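Local atomic coordinates of Alr4995 protein (Nostoc sp., PDB entry 6LRF), a protein that probably couples two activities in one chain, an N-terminal arginine dihydrolase of the guanidino-group modifying enzyme family and a C-terminal ornithine cyclodeaminase. Residues Tyr19-Trp24 / Lys88-Glu93; Tyr180-Pro185 / Lys204-Ala209; Ala527-Glu532 / Arg555-Val560. All blocks are in the same frame, centred on the assembly; numbering follows the deposited sequence.

How the contacts relate
The three contacts follow one another in series from the N terminus, each closing its own loop before the next opens; none nests in or crosses another. Contact 1 closes the 63 residues between 19-24 and 88-93, which hold helix 34-49 and three strands, and fastens an N-terminal loop to the helical turn at 88-91. Contact 2 closes 18 residues carrying helix 190-199, as the parallel strand pairing of a beta-alpha-beta unit in the dimethylarginine dimethylhydrolase-like region that also holds 88-93, about 28 Å from contact 1 between centres. Contact 3 closes 22 residues and packs helix 524-536 against helix 554-567 in the Rossmann-fold region, its centre about 26 Å from that of contact 2.

Contact 1: Tyr19-Trp24 / Lys88-Glu93; sequences YVINPW and KERQGE
Tyr-19 and Glu-89 mark the closest backbone approach, their CA atoms 7.9 Å apart, so side chains bridge the gap between the loop 19-24 and the loosely hydrogen-bonded helical turn at 88-91. This is a loop-on-helix contact in the GME-type, dihydrolase-like part of the chain, and it buries 218 Å² in total. Its centre is a CH-pi contact between the two most covered residues: Glu-89 CB stands over the centre of the Tyr-19 ring, 3.6 Å from the centroid and 13° off the ring normal. Glu-89 CG continues along the same face toward CG and CD2 of the ring. The glutamate chain then bends at chi2 (82°), which carries its carboxylate past the ring to Ile-21, where OE1 lies 3.2 Å from Ile-21 CG2. The other branch of the isoleucine serves a different neighbour: its CD1 meets CG and CD of Arg-90, the two side chains crossing at about a right angle.

Arg-90 is in turn fixed within its own segment. It grips Glu-93 side-on, NE to OE2 and NH2 to OE1, in a salt bridge, while NH1 reaches Asn-71 and NH2 also bonds Phe-68 O. These bonds should restrict rotation of the guanidinium and hold the aliphatic part against Ile-21. The hydroxyl of Tyr-19 is hydrogen-bonded to Asp-65 OD2 and also linked to Glu-93 through one water, which donates to Tyr-19 OH at 3.0 Å and to Glu-93 OE2 at 2.7 Å.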
loop_
_atom_site.group_PDB
_atom_site.type_symbol
_atom_site.label_atom_id
_atom_site.label_comp_id
_atom_site.label_asym_id
_atom_site.label_seq_id
_atom_site.Cartn_x
_atom_site.Cartn_y
_atom_site.Cartn_z
ATOM N N TYR B 19 42.920 -15.238 -9.519
ATOM C CA TYR B 19 41.764 -14.787 -10.282
ATOM C C TYR B 19 40.510 -15.051 -9.472
ATOM O O TYR B 19 40.603 -15.429 -8.301
ATOM C CB TYR B 19 41.691 -15.518 -11.627
ATOM C CG TYR B 19 42.082 -16.984 -11.527
ATOM C CD1 TYR B 19 41.230 -17.919 -10.945
ATOM C CD2 TYR B 19 43.311 -17.426 -11.998
ATOM C CE1 TYR B 19 41.595 -19.252 -10.841
ATOM C CE2 TYR B 19 43.681 -18.755 -11.903
ATOM C CZ TYR B 19 42.820 -19.661 -11.325
ATOM O OH TYR B 19 43.196 -20.982 -11.231
ATOM N N VAL B 20 39.344 -14.859 -10.091
ATOM C CA VAL B 20 38.070 -15.191 -9.454
ATOM C C VAL B 20 37.183 -15.980 -10.438
ATOM O O VAL B 20 36.872 -15.506 -11.541
ATOM C CB VAL B 20 37.316 -13.915 -8.941
ATOM C CG1 VAL B 20 36.107 -14.299 -8.090
ATOM C CG2 VAL B 20 38.247 -13.008 -8.135
ATOM N N ILE B 21 36.813 -17.200 -10.035
ATOM C CA ILE B 21 35.928 -18.062 -10.823
ATOM C C ILE B 21 34.847 -18.707 -9.956
ATOM O O ILE B 21 33.997 -19.430 -10.467
ATOM C CB ILE B 21 36.706 -19.193 -11.563
ATOM C CG1 ILE B 21 37.490 -20.054 -10.564
ATOM C CG2 ILE B 21 37.607 -18.618 -12.649
ATOM C CD1 ILE B 21 38.061 -21.344 -11.157
ATOM N N ASN B 22 34.899 -18.471 -8.645
ATOM C CA ASN B 22 33.800 -18.831 -7.747
ATOM C C ASN B 22 33.652 -17.766 -6.644
ATOM O O ASN B 22 34.601 -17.029 -6.371
ATOM C CB ASN B 22 33.993 -20.251 -7.163
ATOM C CG ASN B 22 35.119 -20.346 -6.139
ATOM O OD1 ASN B 22 35.058 -19.734 -5.077
ATOM N ND2 ASN B 22 36.128 -21.173 -6.434
ATOM N N PRO B 23 32.459 -17.664 -6.021
ATOM C CA PRO B 23 32.197 -16.558 -5.082
ATOM C C PRO B 23 33.115 -16.509 -3.855
ATOM O O PRO B 23 33.333 -15.428 -3.314
ATOM C CB PRO B 23 30.739 -16.799 -4.647
ATOM C CG PRO B 23 30.474 -18.245 -4.949
ATOM C CD PRO B 23 31.261 -18.505 -6.205
ATOM N N TRP B 24 33.640 -17.648 -3.416
ATOM C CA TRP B 24 34.528 -17.659 -2.256
ATOM C C TRP B 24 35.873 -16.977 -2.537
ATOM O O TRP B 24 36.600 -16.616 -1.605
ATOM C CB TRP B 24 34.775 -19.086 -1.794
ATOM C CG TRP B 24 33.553 -19.810 -1.356
ATOM C CD1 TRP B 24 32.731 -20.575 -2.131
ATOM C CD2 TRP B 24 33.018 -19.859 -0.028
ATOM N NE1 TRP B 24 31.713 -21.094 -1.368
ATOM C CE2 TRP B 24 31.866 -20.672 -0.073
ATOM C CE3 TRP B 24 33.399 -19.292 1.194
ATOM C CZ2 TRP B 24 31.087 -20.931 1.058
ATOM C CZ3 TRP B 24 32.626 -19.551 2.322
ATOM C CH2 TRP B 24 31.482 -20.360 2.243
ATOM N N LYS B 88 38.701 -21.296 -18.323
ATOM C CA LYS B 88 40.026 -21.392 -18.922
ATOM C C LYS B 88 41.156 -21.352 -17.878
ATOM O O LYS B 88 42.246 -21.865 -18.122
ATOM C CB LYS B 88 40.211 -20.269 -19.949
ATOM C CG LYS B 88 39.864 -18.876 -19.405
ATOM C CD LYS B 88 39.861 -17.793 -20.499
ATOM C CE LYS B 88 38.943 -16.622 -20.120
ATOM N NZ LYS B 88 38.583 -15.755 -21.283
ATOM N N GLU B 89 40.888 -20.771 -16.712
ATOM C CA GLU B 89 41.920 -20.610 -15.691
ATOM C C GLU B 89 42.365 -21.955 -15.099
ATOM O O GLU B 89 43.432 -22.049 -14.473
ATOM C CB GLU B 89 41.434 -19.681 -14.567
ATOM C CG GLU B 89 41.383 -18.191 -14.922
ATOM C CD GLU B 89 40.124 -17.801 -15.671
ATOM O OE1 GLU B 89 39.108 -18.517 -15.522
ATOM O OE2 GLU B 89 40.141 -16.783 -16.408
ATOM N N ARG B 90 41.551 -22.990 -15.294
ATOM C CA ARG B 90 41.860 -24.302 -14.735
ATOM C C ARG B 90 42.091 -25.332 -15.833
ATOM O O ARG B 90 42.562 -26.433 -15.551
ATOM C CB ARG B 90 40.743 -24.781 -13.788
ATOM C CG ARG B 90 40.692 -24.043 -12.451
ATOM C CD ARG B 90 39.976 -24.848 -11.370
ATOM N NE ARG B 90 40.762 -26.017 -10.974
ATOM C CZ ARG B 90 40.398 -26.883 -10.032
ATOM N NH1 ARG B 90 39.251 -26.712 -9.382
ATOM N NH2 ARG B 90 41.178 -27.924 -9.737
ATOM N N GLN B 91 41.790 -24.971 -17.079
ATOM C CA GLN B 91 41.918 -25.919 -18.188
ATOM C C GLN B 91 43.354 -26.395 -18.432
ATOM O O GLN B 91 43.571 -27.486 -18.953
ATOM C CB GLN B 91 41.354 -25.317 -19.468
ATOM C CG GLN B 91 39.837 -25.437 -19.566
ATOM C CD GLN B 91 39.234 -24.547 -20.649
ATOM O OE1 GLN B 91 39.950 -24.004 -21.491
ATOM N NE2 GLN B 91 37.907 -24.395 -20.626
ATOM N N GLY B 92 44.336 -25.593 -18.040
ATOM C CA GLY B 92 45.723 -25.971 -18.240
ATOM C C GLY B 92 46.168 -27.039 -17.255
ATOM O O GLY B 92 47.234 -27.642 -17.410
ATOM N N GLU B 93 45.361 -27.265 -16.224
ATOM C CA GLU B 93 45.626 -28.345 -15.287
ATOM C C GLU B 93 45.441 -29.698 -15.969
ATOM O O GLU B 93 46.041 -30.696 -15.554
ATOM C CB GLU B 93 44.710 -28.259 -14.067
ATOM C CG GLU B 93 44.747 -26.938 -13.318
ATOM C CD GLU B 93 43.787 -26.895 -12.117
ATOM O OE1 GLU B 93 43.318 -27.965 -11.650
ATOM O OE2 GLU B 93 43.487 -25.777 -11.646
HETATM O O HOH W 1 44.823 -23.466 -11.659
#

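Contact 2: Tyr180-Pro185 / Lys204-Ala209; sequences YLLYYP and KRIAIA
The Tyr-180 ring carries Lys-204 CD over the centre of one face, 3.8 Å from the centroid and 13° off the normal, a CH-pi contact in which the two side chains cross at about a right angle. Lysine NZ passes near the ring but is bonded to Asn-178 O. The Tyr-183 ring lies between neighbours of its own segment, Leu-181 CD2 over one face and Pro-185 CD over the opposite one, both offset toward the rim, with Arg-205 CB at its edge. This ring runs alongside Arg-205, the ring and guanidinium planes 83° apart. At the edge of the Tyr-184 ring, in plane, sits Ile-208 O.

Strands 181-183 and 205-207 pair in parallel, their short axes 17° apart. Leu-181 alternates its bonds as parallel strands do: its N donates to Lys-204 O (2.9 Å) and its O accepts from Ile-206 N (2.8 Å). Tyr-183 repeats the pattern, weakly from its N to Ile-206 O, then from Ile-208 N to its O (3.0 Å). On the face of Leu-182 and Ile-206, Leu-182 CD1 also presses against Ile-208 CG2 at 3.5 Å, closer than normal van der Waals contact. Helix 190-199 completes the beta-alpha-beta crossover, touching Leu-181, Tyr-183 and Arg-205.

A water 2.6 Å from Tyr-183 OH accepts a weak bond from Arg-205 NE, while Arg-205 NH1 holds Val-200 O. The chemistry thus divides: backbone bonds set the strand pairing, apolar contacts lie on both faces, Pro-185 CG meeting Ala-207 CB at 3.7 Å on that of Tyr-183, and the water link belongs to this same face.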
loop_
_atom_site.group_PDB
_atom_site.type_symbol
_atom_site.label_atom_id
_atom_site.label_comp_id
_atom_site.label_asym_id
_atom_site.label_seq_id
_atom_site.Cartn_x
_atom_site.Cartn_y
_atom_site.Cartn_z
ATOM N N TYR B 180 25.744 -43.884 5.272
ATOM C CA TYR B 180 25.411 -42.549 5.757
ATOM C C TYR B 180 25.622 -41.462 4.705
ATOM O O TYR B 180 26.436 -41.603 3.798
ATOM C CB TYR B 180 26.209 -42.234 7.017
ATOM C CG TYR B 180 25.683 -42.998 8.211
ATOM C CD1 TYR B 180 26.250 -44.208 8.594
ATOM C CD2 TYR B 180 24.582 -42.528 8.923
ATOM C CE1 TYR B 180 25.758 -44.914 9.678
ATOM C CE2 TYR B 180 24.076 -43.230 10.000
ATOM C CZ TYR B 180 24.670 -44.420 10.375
ATOM O OH TYR B 180 24.165 -45.111 11.452
ATOM N N LEU B 181 24.861 -40.381 4.828
ATOM C CA LEU B 181 24.975 -39.265 3.906
ATOM C C LEU B 181 25.023 -37.963 4.665
ATOM O O LEU B 181 24.074 -37.607 5.356
ATOM C CB LEU B 181 23.811 -39.232 2.914
ATOM C CG LEU B 181 23.818 -37.935 2.093
ATOM C CD1 LEU B 181 25.033 -37.879 1.160
ATOM C CD2 LEU B 181 22.534 -37.756 1.300
ATOM N N LEU B 182 26.134 -37.256 4.520
ATOM C CA LEU B 182 26.307 -35.940 5.103
ATOM C C LEU B 182 26.047 -34.904 4.023
ATOM O O LEU B 182 26.776 -34.849 3.029
ATOM C CB LEU B 182 27.721 -35.799 5.667
ATOM C CG LEU B 182 28.112 -34.467 6.301
ATOM C CD1 LEU B 182 27.542 -34.391 7.700
ATOM C CD2 LEU B 182 29.632 -34.305 6.314
ATOM N N TYR B 183 24.998 -34.103 4.183
ATOM C CA TYR B 183 24.626 -33.180 3.123
ATOM C C TYR B 183 23.869 -31.976 3.652
ATOM O O TYR B 183 23.359 -31.984 4.772
ATOM C CB TYR B 183 23.802 -33.905 2.040
ATOM C CG TYR B 183 22.336 -34.132 2.347
ATOM C CD1 TYR B 183 21.339 -33.598 1.528
ATOM C CD2 TYR B 183 21.943 -34.883 3.443
ATOM C CE1 TYR B 183 19.985 -33.811 1.799
ATOM C CE2 TYR B 183 20.601 -35.105 3.720
ATOM C CZ TYR B 183 19.628 -34.565 2.902
ATOM O OH TYR B 183 18.302 -34.792 3.197
ATOM N N TYR B 184 23.821 -30.939 2.828
ATOM C CA TYR B 184 23.136 -29.701 3.160
ATOM C C TYR B 184 21.955 -29.460 2.217
ATOM O O TYR B 184 22.142 -28.928 1.120
ATOM C CB TYR B 184 24.113 -28.533 3.090
ATOM C CG TYR B 184 23.458 -27.187 3.270
ATOM C CD1 TYR B 184 22.777 -26.881 4.443
ATOM C CD2 TYR B 184 23.525 -26.221 2.277
ATOM C CE1 TYR B 184 22.177 -25.646 4.619
ATOM C CE2 TYR B 184 22.930 -24.985 2.444
ATOM C CZ TYR B 184 22.259 -24.705 3.618
ATOM O OH TYR B 184 21.660 -23.480 3.795
ATOM N N PRO B 185 20.736 -29.835 2.650
ATOM C CA PRO B 185 19.535 -29.833 1.800
ATOM C C PRO B 185 19.256 -28.507 1.088
ATOM O O PRO B 185 18.654 -28.514 0.015
ATOM C CB PRO B 185 18.404 -30.155 2.791
ATOM C CG PRO B 185 19.078 -30.933 3.882
ATOM C CD PRO B 185 20.431 -30.277 4.027
ATOM N N LYS B 204 19.856 -42.643 8.194
ATOM C CA LYS B 204 21.175 -42.564 7.554
ATOM C C LYS B 204 21.465 -41.163 6.993
ATOM O O LYS B 204 22.590 -40.871 6.574
ATOM C CB LYS B 204 21.291 -43.604 6.437
ATOM C CG LYS B 204 21.115 -45.049 6.890
ATOM C CD LYS B 204 22.305 -45.523 7.680
ATOM C CE LYS B 204 22.352 -47.039 7.713
ATOM N NZ LYS B 204 23.454 -47.529 8.593
ATOM N N ARG B 205 20.452 -40.298 6.990
ATOM C CA ARG B 205 20.637 -38.915 6.564
ATOM C C ARG B 205 21.115 -38.026 7.706
ATOM O O ARG B 205 20.496 -37.962 8.766
ATOM C CB ARG B 205 19.338 -38.347 5.980
ATOM C CG ARG B 205 18.751 -39.189 4.859
ATOM C CD ARG B 205 17.897 -38.375 3.895
ATOM N NE ARG B 205 16.686 -37.811 4.498
ATOM C CZ ARG B 205 15.490 -38.399 4.485
ATOM N NH1 ARG B 205 15.329 -39.588 3.920
ATOM N NH2 ARG B 205 14.448 -37.799 5.045
ATOM N N ILE B 206 22.225 -37.337 7.478
ATOM C CA ILE B 206 22.729 -36.351 8.413
ATOM C C ILE B 206 22.677 -34.980 7.760
ATOM O O ILE B 206 23.671 -34.512 7.196
ATOM C CB ILE B 206 24.173 -36.665 8.855
ATOM C CG1 ILE B 206 24.288 -38.135 9.274
ATOM C CG2 ILE B 206 24.620 -35.701 9.960
ATOM C CD1 ILE B 206 25.711 -38.594 9.563
ATOM N N ALA B 207 21.506 -34.348 7.814
ATOM C CA ALA B 207 21.347 -33.012 7.249
ATOM C C ALA B 207 21.982 -31.989 8.178
ATOM O O ALA B 207 21.767 -32.032 9.384
ATOM C CB ALA B 207 19.881 -32.695 7.012
ATOM N N ILE B 208 22.774 -31.079 7.625
ATOM C CA ILE B 208 23.535 -30.151 8.459
ATOM C C ILE B 208 23.049 -28.715 8.356
ATOM O O ILE B 208 22.443 -28.322 7.361
ATOM C CB ILE B 208 25.037 -30.170 8.110
ATOM C CG1 ILE B 208 25.262 -29.639 6.691
ATOM C CG2 ILE B 208 25.592 -31.569 8.269
ATOM C CD1 ILE B 208 26.694 -29.270 6.400
ATOM N N ALA B 209 23.335 -27.950 9.409
ATOM C CA ALA B 209 23.006 -26.532 9.504
ATOM C C ALA B 209 23.842 -25.711 8.540
ATOM O O ALA B 209 24.928 -26.132 8.152
ATOM C CB ALA B 209 23.215 -26.040 10.926
HETATM O O HOH W 2 16.880 -34.469 5.377
#

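Contact 3: Ala527-Glu532 / Arg555-Val560; sequences AVHDIE and RHHLKV
His-557 and Glu-532 form the direct polar link between the helices: ND1 of the histidine donates to Glu-532 OE1 over 3.0 Å, nearly straight at 175°. The oxygen lies in the imidazole plane, yet the N-H meets it from above the carboxylate plane, 45° out of it. Over one face of the same ring comes Val-528 CG1, 3.6 Å from the centroid in a CH-pi contact. His-557 CE1 in turn lies over one face of the His-529 ring, offset toward its rim and 3.6 Å from His-529 NE2, the two imidazoles meeting obliquely, neither stacked nor edge-to-face. Nearer the backbone of Glu-532, Val-560 divides its methyls, CG1 to Ile-531 CG2 at 3.6 Å and CG2 to the CA and CB of Glu-532. An extended glutamate chain, its CG anti to the main-chain N, carries the carboxylate from that apolar patch to the histidine.

A second shell fixes these groups. Glu-532 OE1 takes a second N-H donor, Leu-540 N, and OE2 is hydrogen-bonded to Thr-538 OG1, which bonds His-556 ND1 as well, so the buried carboxylate is held from both oxygens; Ser-539 OG holds His-529 ND1.

The short axes come within 9.6 Å and cross at 107°, so this is a buried, nearly perpendicular helix-helix packing of helices 524-536 and 554-567, in the region assigned to the Rossmann fold, where helix 524-536 directly follows parallel strand 519-523.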
loop_
_atom_site.group_PDB
_atom_site.type_symbol
_atom_site.label_atom_id
_atom_site.label_comp_id
_atom_site.label_asym_id
_atom_site.label_seq_id
_atom_site.Cartn_x
_atom_site.Cartn_y
_atom_site.Cartn_z
ATOM N N ALA B 527 -5.075 -26.289 2.644
ATOM C CA ALA B 527 -4.811 -27.716 2.705
ATOM C C ALA B 527 -4.052 -28.190 1.472
ATOM O O ALA B 527 -3.101 -28.952 1.599
ATOM C CB ALA B 527 -6.109 -28.499 2.856
ATOM N N VAL B 528 -4.457 -27.756 0.278
ATOM C CA VAL B 528 -3.729 -28.205 -0.909
ATOM C C VAL B 528 -2.286 -27.677 -0.908
ATOM O O VAL B 528 -1.364 -28.416 -1.220
ATOM C CB VAL B 528 -4.400 -27.782 -2.235
ATOM C CG1 VAL B 528 -3.575 -28.284 -3.420
ATOM C CG2 VAL B 528 -5.822 -28.337 -2.333
ATOM N N HIS B 529 -2.092 -26.405 -0.566
ATOM C CA HIS B 529 -0.754 -25.820 -0.558
ATOM C C HIS B 529 0.145 -26.458 0.494
ATOM O O HIS B 529 1.327 -26.676 0.249
ATOM C CB HIS B 529 -0.829 -24.306 -0.324
ATOM C CG HIS B 529 -1.265 -23.541 -1.528
ATOM N ND1 HIS B 529 -0.371 -22.978 -2.413
ATOM C CD2 HIS B 529 -2.499 -23.278 -2.021
ATOM C CE1 HIS B 529 -1.037 -22.378 -3.384
ATOM N NE2 HIS B 529 -2.331 -22.553 -3.172
ATOM N N ASP B 530 -0.412 -26.734 1.669
ATOM C CA ASP B 530 0.351 -27.374 2.733
ATOM C C ASP B 530 0.789 -28.765 2.290
ATOM O O ASP B 530 1.947 -29.157 2.464
ATOM C CB ASP B 530 -0.474 -27.471 4.010
ATOM C CG ASP B 530 0.193 -28.340 5.078
ATOM O OD1 ASP B 530 1.245 -27.924 5.633
ATOM O OD2 ASP B 530 -0.359 -29.418 5.390
ATOM N N ILE B 531 -0.141 -29.508 1.700
ATOM C CA ILE B 531 0.181 -30.853 1.270
ATOM C C ILE B 531 1.179 -30.787 0.109
ATOM O O ILE B 531 2.151 -31.517 0.108
ATOM C CB ILE B 531 -1.078 -31.622 0.902
ATOM C CG1 ILE B 531 -1.917 -31.818 2.171
ATOM C CG2 ILE B 531 -0.718 -32.966 0.285
ATOM C CD1 ILE B 531 -3.279 -32.459 1.960
ATOM N N GLU B 532 0.983 -29.867 -0.835
ATOM C CA GLU B 532 1.930 -29.726 -1.944
ATOM C C GLU B 532 3.347 -29.408 -1.458
ATOM O O GLU B 532 4.317 -30.006 -1.925
ATOM C CB GLU B 532 1.476 -28.641 -2.921
ATOM C CG GLU B 532 2.260 -28.641 -4.227
ATOM C CD GLU B 532 2.077 -27.363 -5.038
ATOM O OE1 GLU B 532 1.140 -26.575 -4.768
ATOM O OE2 GLU B 532 2.902 -27.134 -5.941
ATOM N N ARG B 555 0.916 -28.383 -12.557
ATOM C CA ARG B 555 1.022 -29.839 -12.549
ATOM C C ARG B 555 1.173 -30.410 -11.129
ATOM O O ARG B 555 0.435 -31.320 -10.742
ATOM C CB ARG B 555 2.194 -30.291 -13.449
ATOM C CG ARG B 555 1.896 -30.193 -14.964
ATOM C CD ARG B 555 3.099 -30.618 -15.812
ATOM N NE ARG B 555 3.530 -31.987 -15.523
ATOM C CZ ARG B 555 3.058 -33.061 -16.151
ATOM N NH1 ARG B 555 2.140 -32.927 -17.102
ATOM N NH2 ARG B 555 3.507 -34.270 -15.842
ATOM N N HIS B 556 2.114 -29.877 -10.349
ATOM C CA HIS B 556 2.301 -30.330 -8.978
ATOM C C HIS B 556 1.033 -30.116 -8.150
ATOM O O HIS B 556 0.668 -30.954 -7.317
ATOM C CB HIS B 556 3.486 -29.611 -8.319
ATOM C CG HIS B 556 4.827 -30.149 -8.725
ATOM N ND1 HIS B 556 5.998 -29.803 -8.079
ATOM C CD2 HIS B 556 5.185 -31.009 -9.710
ATOM C CE1 HIS B 556 7.013 -30.431 -8.644
ATOM N NE2 HIS B 556 6.549 -31.175 -9.632
ATOM N N HIS B 557 0.369 -28.987 -8.380
ATOM C CA HIS B 557 -0.848 -28.630 -7.645
ATOM C C HIS B 557 -2.022 -29.578 -7.934
ATOM O O HIS B 557 -2.655 -30.112 -7.020
ATOM C CB HIS B 557 -1.239 -27.202 -7.993
ATOM C CG HIS B 557 -2.132 -26.557 -6.982
ATOM N ND1 HIS B 557 -1.701 -26.206 -5.715
ATOM C CD2 HIS B 557 -3.436 -26.196 -7.052
ATOM C CE1 HIS B 557 -2.700 -25.650 -5.053
ATOM N NE2 HIS B 557 -3.763 -25.633 -5.838
ATOM N N LEU B 558 -2.306 -29.766 -9.219
ATOM C CA LEU B 558 -3.343 -30.687 -9.676
ATOM C C LEU B 558 -3.023 -32.133 -9.306
ATOM O O LEU B 558 -3.936 -32.898 -8.975
ATOM C CB LEU B 558 -3.526 -30.568 -11.194
ATOM C CG LEU B 558 -4.623 -29.608 -11.649
ATOM C CD1 LEU B 558 -6.001 -30.191 -11.306
ATOM C CD2 LEU B 558 -4.443 -28.237 -11.007
ATOM N N LYS B 559 -1.740 -32.507 -9.368
ATOM C CA LYS B 559 -1.334 -33.852 -8.952
ATOM C C LYS B 559 -1.716 -34.116 -7.516
ATOM O O LYS B 559 -2.205 -35.193 -7.177
ATOM C CB LYS B 559 0.176 -34.063 -9.108
ATOM C CG LYS B 559 0.685 -35.288 -8.368
ATOM C CD LYS B 559 2.088 -35.696 -8.816
ATOM C CE LYS B 559 2.435 -37.094 -8.310
ATOM N NZ LYS B 559 3.582 -37.693 -9.059
ATOM N N VAL B 560 -1.475 -33.136 -6.654
ATOM C CA VAL B 560 -1.787 -33.308 -5.250
ATOM C C VAL B 560 -3.291 -33.472 -5.057
ATOM O O VAL B 560 -3.740 -34.323 -4.289
ATOM C CB VAL B 560 -1.273 -32.116 -4.404
ATOM C CG1 VAL B 560 -1.910 -32.120 -3.009
ATOM C CG2 VAL B 560 0.255 -32.149 -4.318
#